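Local coordinates for protein putative transcriptional regulator (PDB 2ZB9) that probably binds cis-regulatory DNA as a dimeric TetR-family transcription factor with a helix-turn-helix motif, at residues A[175-178]-A[183-186]; A[97-102]-A[188-193]. One frame throughout, in Å; residues are numbered along the deposited sequence.

Interaction 1 (A[175-178]-A[183-186]); sequences YHRL and EPVD
Arg-177, near the end of helix 163-179, reaches over the loop that follows it and grips Glu-183, Pro-184 and Val-185, a polar surface contact in the all-helical C-terminal half of this TetR-family regulator, at the subunit boundary. The loop runs straight into an N-cap: Asp-186 caps the next helix, 187-199, with OD1 accepting from the backbone N of Phe-189. Arg-177 starts out extended, then bends at chi3 (-82°), which swings its guanidinium alongside the loop. Arg-177 NH1 donates to Pro-184 O at 2.8 Å in a nearly straight bond (N-H...O 167°), with the oxygen lying in the guanidinium plane and the NH1 in the carbonyl plane. Glu-183 covers one face of the same group, its CB over the centre and 3.4 Å from Arg-177 CZ, while its carboxylate leads away. The other strong partner is across the dimer: NH2 forms a salt bridge with Asp-168 of the second subunit. Phe-189 adds a cation-pi contact. Held by the loop carbonyl, by Asp-168 of the second subunit and by the CB over its face, the guanidinium has its plane firmly set. A leucine here would probably leave Pro-184 O without this donor and Asp-168 of the second subunit without its charged mate, weakening both the loop's hold and the subunit contact. The aliphatic part is packed too: Val-185 CG2 lies 3.7 Å from Arg-177 CG and 4.0 Å from Leu-178 CD2, Leu-178 crossing the valine at about a right angle. Beyond them, Thr-103 and Met-106 of helix 91-108 back Val-185 and Leu-178 respectively. Close to the backbone, one water ties the two chain segments together, donating to Arg-177 O at 2.7 Å and to Glu-183 O at 2.9 Å.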
loop_
_atom_site.group_PDB
_atom_site.type_symbol
_atom_site.label_atom_id
_atom_site.label_comp_id
_atom_site.label_asym_id
_atom_site.label_seq_id
_atom_site.Cartn_x
_atom_site.Cartn_y
_atom_site.Cartn_z
ATOM N N TYR A 175 -1.329 4.836 -2.143
ATOM C CA TYR A 175 -2.052 3.750 -1.495
ATOM C C TYR A 175 -1.515 3.560 -0.082
ATOM O O TYR A 175 -2.278 3.376 0.868
ATOM C CB TYR A 175 -1.872 2.438 -2.266
ATOM C CG TYR A 175 -2.799 2.248 -3.451
ATOM C CD1 TYR A 175 -4.173 2.125 -3.272
ATOM C CD2 TYR A 175 -2.295 2.173 -4.751
ATOM C CE1 TYR A 175 -5.030 1.931 -4.360
ATOM C CE2 TYR A 175 -3.140 1.980 -5.847
ATOM C CZ TYR A 175 -4.508 1.862 -5.641
ATOM O OH TYR A 175 -5.354 1.686 -6.716
ATOM N N HIS A 176 -0.195 3.610 0.059
ATOM C CA HIS A 176 0.411 3.412 1.368
ATOM C C HIS A 176 0.003 4.473 2.375
ATOM O O HIS A 176 -0.348 4.156 3.516
ATOM C CB HIS A 176 1.932 3.369 1.249
ATOM C CG HIS A 176 2.633 3.216 2.560
ATOM N ND1 HIS A 176 3.300 4.254 3.173
ATOM C CD2 HIS A 176 2.758 2.147 3.384
ATOM C CE1 HIS A 176 3.808 3.830 4.317
ATOM N NE2 HIS A 176 3.494 2.556 4.468
ATOM N N ARG A 177 0.042 5.733 1.969
ATOM C CA ARG A 177 -0.340 6.788 2.892
ATOM C C ARG A 177 -1.842 6.681 3.170
ATOM O O ARG A 177 -2.307 7.060 4.244
ATOM C CB ARG A 177 0.034 8.165 2.328
ATOM C CG ARG A 177 0.014 9.266 3.371
ATOM C CD ARG A 177 0.593 10.595 2.863
ATOM N NE ARG A 177 2.056 10.661 2.914
ATOM C CZ ARG A 177 2.746 11.801 2.883
ATOM N NH1 ARG A 177 2.104 12.958 2.805
ATOM N NH2 ARG A 177 4.073 11.792 2.925
ATOM N N LEU A 178 -2.594 6.137 2.212
ATOM C CA LEU A 178 -4.035 5.962 2.393
ATOM C C LEU A 178 -4.354 4.793 3.320
ATOM O O LEU A 178 -5.230 4.909 4.173
ATOM C CB LEU A 178 -4.742 5.723 1.055
ATOM C CG LEU A 178 -4.998 6.919 0.143
ATOM C CD1 LEU A 178 -5.486 6.421 -1.215
ATOM C CD2 LEU A 178 -6.021 7.845 0.782
ATOM N N GLU A 183 0.396 10.392 7.594
ATOM C CA GLU A 183 0.557 11.674 6.924
ATOM C C GLU A 183 -0.607 11.913 5.967
ATOM O O GLU A 183 -1.206 10.967 5.453
ATOM C CB GLU A 183 1.875 11.699 6.148
ATOM C CG GLU A 183 3.125 11.552 7.004
ATOM C CD GLU A 183 3.300 12.700 7.983
ATOM O OE1 GLU A 183 3.084 13.860 7.584
ATOM O OE2 GLU A 183 3.664 12.446 9.147
ATOM N N PRO A 184 -0.930 13.187 5.698
ATOM C CA PRO A 184 -2.038 13.517 4.799
ATOM C C PRO A 184 -1.760 13.298 3.319
ATOM O O PRO A 184 -0.617 13.360 2.866
ATOM C CB PRO A 184 -2.300 14.981 5.120
ATOM C CG PRO A 184 -0.908 15.501 5.339
ATOM C CD PRO A 184 -0.282 14.415 6.201
ATOM N N VAL A 185 -2.828 13.034 2.574
ATOM C CA VAL A 185 -2.748 12.835 1.137
ATOM C C VAL A 185 -3.362 14.057 0.458
ATOM O O VAL A 185 -4.574 14.125 0.256
ATOM C CB VAL A 185 -3.531 11.585 0.691
ATOM C CG1 VAL A 185 -3.496 11.469 -0.826
ATOM C CG2 VAL A 185 -2.938 10.347 1.330
ATOM N N ASP A 186 -2.525 15.030 0.114
ATOM C CA ASP A 186 -3.012 16.238 -0.540
ATOM C C ASP A 186 -2.264 16.518 -1.839
ATOM O O ASP A 186 -1.443 15.712 -2.282
ATOM C CB ASP A 186 -2.885 17.435 0.405
ATOM C CG ASP A 186 -1.527 17.507 1.072
ATOM O OD1 ASP A 186 -0.500 17.363 0.374
ATOM O OD2 ASP A 186 -1.484 17.714 2.301
HETATM O O HOH W 1 -3.417 9.475 4.434
#

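Interaction 2 (A[97-102]-A[188-193]); sequences AQLRAF and AFVTAL
Val-190 sets its CG1 methyl against helix 91-108, 3.6 Å from Leu-99 CB and 4.1 Å from Arg-100 CG. That methyl is anti to the backbone N (chi1 169°), which presents it to both partners. Next to this apolar touch, Arg-100 stretches out along its chain from CG to NE and lays its guanidinium edge near Thr-191: Arg-100 NH2 donates to Thr-191 OG1 at 3.0 Å, a bent bond of 143° with the hydroxyl oxygen tilted somewhat from the guanidinium plane. The stronger polar partner of each lies one step outward, in Asp-187 at the start of helix 187-199. Outside the two segments, Asp-187 OD1 makes a salt bridge with Arg-100 NE, and Asp-187 O is hydrogen-bonded to Thr-191 OG1, which stands beside its own backbone N and faces this carbonyl one turn earlier, toward the helix's N terminus.

The helices carrying these residues run roughly antiparallel, at 148° between their N-to-C directions, with axes 9.8 Å apart at the closest point. Helix 163-179 lies against both: Trp-171 touches Leu-99, and Ala-173 and Val-174 touch Leu-193. Leu-193 in turn lays CD1 over one face of the Phe-189 ring, and its backbone O accepts from Gln-169 NE2 of the second subunit. The chemistry divides accordingly: a buried methyl-to-leucine touch brings the helices together, and at the exposed margin the arginine is shared between a carboxylate and a hydroxyl. Since Thr-191 OG1 accepts from Arg-100, its own proton can go to Asp-187 O, so the hydroxyl is used in both directions.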
loop_
_atom_site.group_PDB
_atom_site.type_symbol
_atom_site.label_atom_id
_atom_site.label_comp_id
_atom_site.label_asym_id
_atom_site.label_seq_id
_atom_site.Cartn_x
_atom_site.Cartn_y
_atom_site.Cartn_z
ATOM N N ALA A 97 -1.692 15.325 -13.810
ATOM C CA ALA A 97 -3.131 15.320 -14.069
ATOM C C ALA A 97 -3.780 14.003 -13.659
ATOM O O ALA A 97 -4.855 13.999 -13.070
ATOM C CB ALA A 97 -3.405 15.596 -15.545
ATOM N N GLN A 98 -3.127 12.885 -13.960
ATOM C CA GLN A 98 -3.689 11.579 -13.613
ATOM C C GLN A 98 -3.636 11.321 -12.106
ATOM O O GLN A 98 -4.604 10.834 -11.532
ATOM C CB GLN A 98 -2.952 10.468 -14.373
ATOM C CG GLN A 98 -3.686 9.128 -14.464
ATOM C CD GLN A 98 -3.735 8.377 -13.150
ATOM O OE1 GLN A 98 -2.884 8.565 -12.285
ATOM N NE2 GLN A 98 -4.723 7.498 -13.003
ATOM N N LEU A 99 -2.516 11.645 -11.466
ATOM C CA LEU A 99 -2.389 11.437 -10.023
ATOM C C LEU A 99 -3.400 12.296 -9.257
ATOM O O LEU A 99 -3.882 11.896 -8.196
ATOM C CB LEU A 99 -0.976 11.776 -9.519
ATOM C CG LEU A 99 0.131 10.729 -9.322
ATOM C CD1 LEU A 99 -0.461 9.427 -8.780
ATOM C CD2 LEU A 99 0.850 10.482 -10.623
ATOM N N ARG A 100 -3.714 13.479 -9.784
ATOM C CA ARG A 100 -4.685 14.354 -9.117
ATOM C C ARG A 100 -6.104 13.810 -9.244
ATOM O O ARG A 100 -6.885 13.871 -8.295
ATOM C CB ARG A 100 -4.601 15.778 -9.671
ATOM C CG ARG A 100 -3.447 16.567 -9.057
ATOM C CD ARG A 100 -3.106 17.835 -9.829
ATOM N NE ARG A 100 -1.936 18.469 -9.225
ATOM C CZ ARG A 100 -1.144 19.351 -9.828
ATOM N NH1 ARG A 100 -1.379 19.733 -11.077
ATOM N NH2 ARG A 100 -0.098 19.840 -9.175
ATOM N N ALA A 101 -6.442 13.274 -10.411
ATOM C CA ALA A 101 -7.769 12.696 -10.596
ATOM C C ALA A 101 -7.855 11.465 -9.677
ATOM O O ALA A 101 -8.889 11.199 -9.058
ATOM C CB ALA A 101 -7.970 12.300 -12.061
ATOM N N PHE A 102 -6.747 10.734 -9.573
ATOM C CA PHE A 102 -6.677 9.547 -8.725
ATOM C C PHE A 102 -6.889 9.939 -7.268
ATOM O O PHE A 102 -7.659 9.311 -6.547
ATOM C CB PHE A 102 -5.310 8.877 -8.881
ATOM C CG PHE A 102 -5.114 7.681 -7.999
ATOM C CD1 PHE A 102 -5.839 6.516 -8.215
ATOM C CD2 PHE A 102 -4.183 7.708 -6.962
ATOM C CE1 PHE A 102 -5.636 5.385 -7.411
ATOM C CE2 PHE A 102 -3.973 6.587 -6.153
ATOM C CZ PHE A 102 -4.702 5.425 -6.380
ATOM N N ALA A 188 0.022 18.740 -2.413
ATOM C CA ALA A 188 1.442 18.962 -2.177
ATOM C C ALA A 188 2.148 17.608 -2.208
ATOM O O ALA A 188 3.250 17.469 -2.754
ATOM C CB ALA A 188 1.650 19.637 -0.825
ATOM N N PHE A 189 1.499 16.615 -1.614
ATOM C CA PHE A 189 2.030 15.265 -1.576
ATOM C C PHE A 189 2.136 14.744 -3.009
ATOM O O PHE A 189 3.193 14.282 -3.443
ATOM C CB PHE A 189 1.102 14.379 -0.742
ATOM C CG PHE A 189 1.417 12.916 -0.823
ATOM C CD1 PHE A 189 2.681 12.441 -0.503
ATOM C CD2 PHE A 189 0.433 12.007 -1.197
ATOM C CE1 PHE A 189 2.963 11.078 -0.554
ATOM C CE2 PHE A 189 0.703 10.640 -1.251
ATOM C CZ PHE A 189 1.973 10.177 -0.926
ATOM N N VAL A 190 1.033 14.837 -3.738
ATOM C CA VAL A 190 0.978 14.396 -5.121
ATOM C C VAL A 190 2.068 15.044 -5.970
ATOM O O VAL A 190 2.823 14.355 -6.652
ATOM C CB VAL A 190 -0.388 14.730 -5.739
ATOM C CG1 VAL A 190 -0.355 14.510 -7.242
ATOM C CG2 VAL A 190 -1.464 13.867 -5.095
ATOM N N THR A 191 2.145 16.371 -5.924
ATOM C CA THR A 191 3.136 17.096 -6.708
ATOM C C THR A 191 4.560 16.690 -6.358
ATOM O O THR A 191 5.397 16.552 -7.247
ATOM C CB THR A 191 2.983 18.624 -6.531
ATOM O OG1 THR A 191 1.651 19.008 -6.890
ATOM C CG2 THR A 191 3.957 19.365 -7.427
ATOM N N ALA A 192 4.829 16.487 -5.072
ATOM C CA ALA A 192 6.163 16.088 -4.624
ATOM C C ALA A 192 6.547 14.693 -5.125
ATOM O O ALA A 192 7.712 14.431 -5.427
ATOM C CB ALA A 192 6.244 16.137 -3.092
ATOM N N LEU A 193 5.569 13.798 -5.210
ATOM C CA LEU A 193 5.833 12.441 -5.683
ATOM C C LEU A 193 6.422 12.474 -7.085
ATOM O O LEU A 193 7.382 11.771 -7.378
ATOM C CB LEU A 193 4.549 11.610 -5.712
ATOM C CG LEU A 193 3.874 11.227 -4.394
ATOM C CD1 LEU A 193 2.592 10.446 -4.721
ATOM C CD2 LEU A 193 4.812 10.376 -3.542
#

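How the interactions relate
From the N terminus, helix 91-108 comes first and brings 97-102; the chain then passes through helices 110-122 and 126-153 to helix 163-179, which carries 175-178. That helix ends one residue past 178, and after three loop residues 183-186 folds back to close interaction 1. Helix 187-199 follows at once, and its 188-193 returns to 97-102, so interaction 2 closes the larger loop, with interaction 1 nested inside. Their centres are 11 Å apart and they touch directly: Arg-177 of interaction 1 meets Phe-189 of interaction 2, and the Tyr-175 and Phe-102 rings meet edge-to-face. Together they tie helices 91-108, 163-179 and 187-199 into one bundle beside the second subunit.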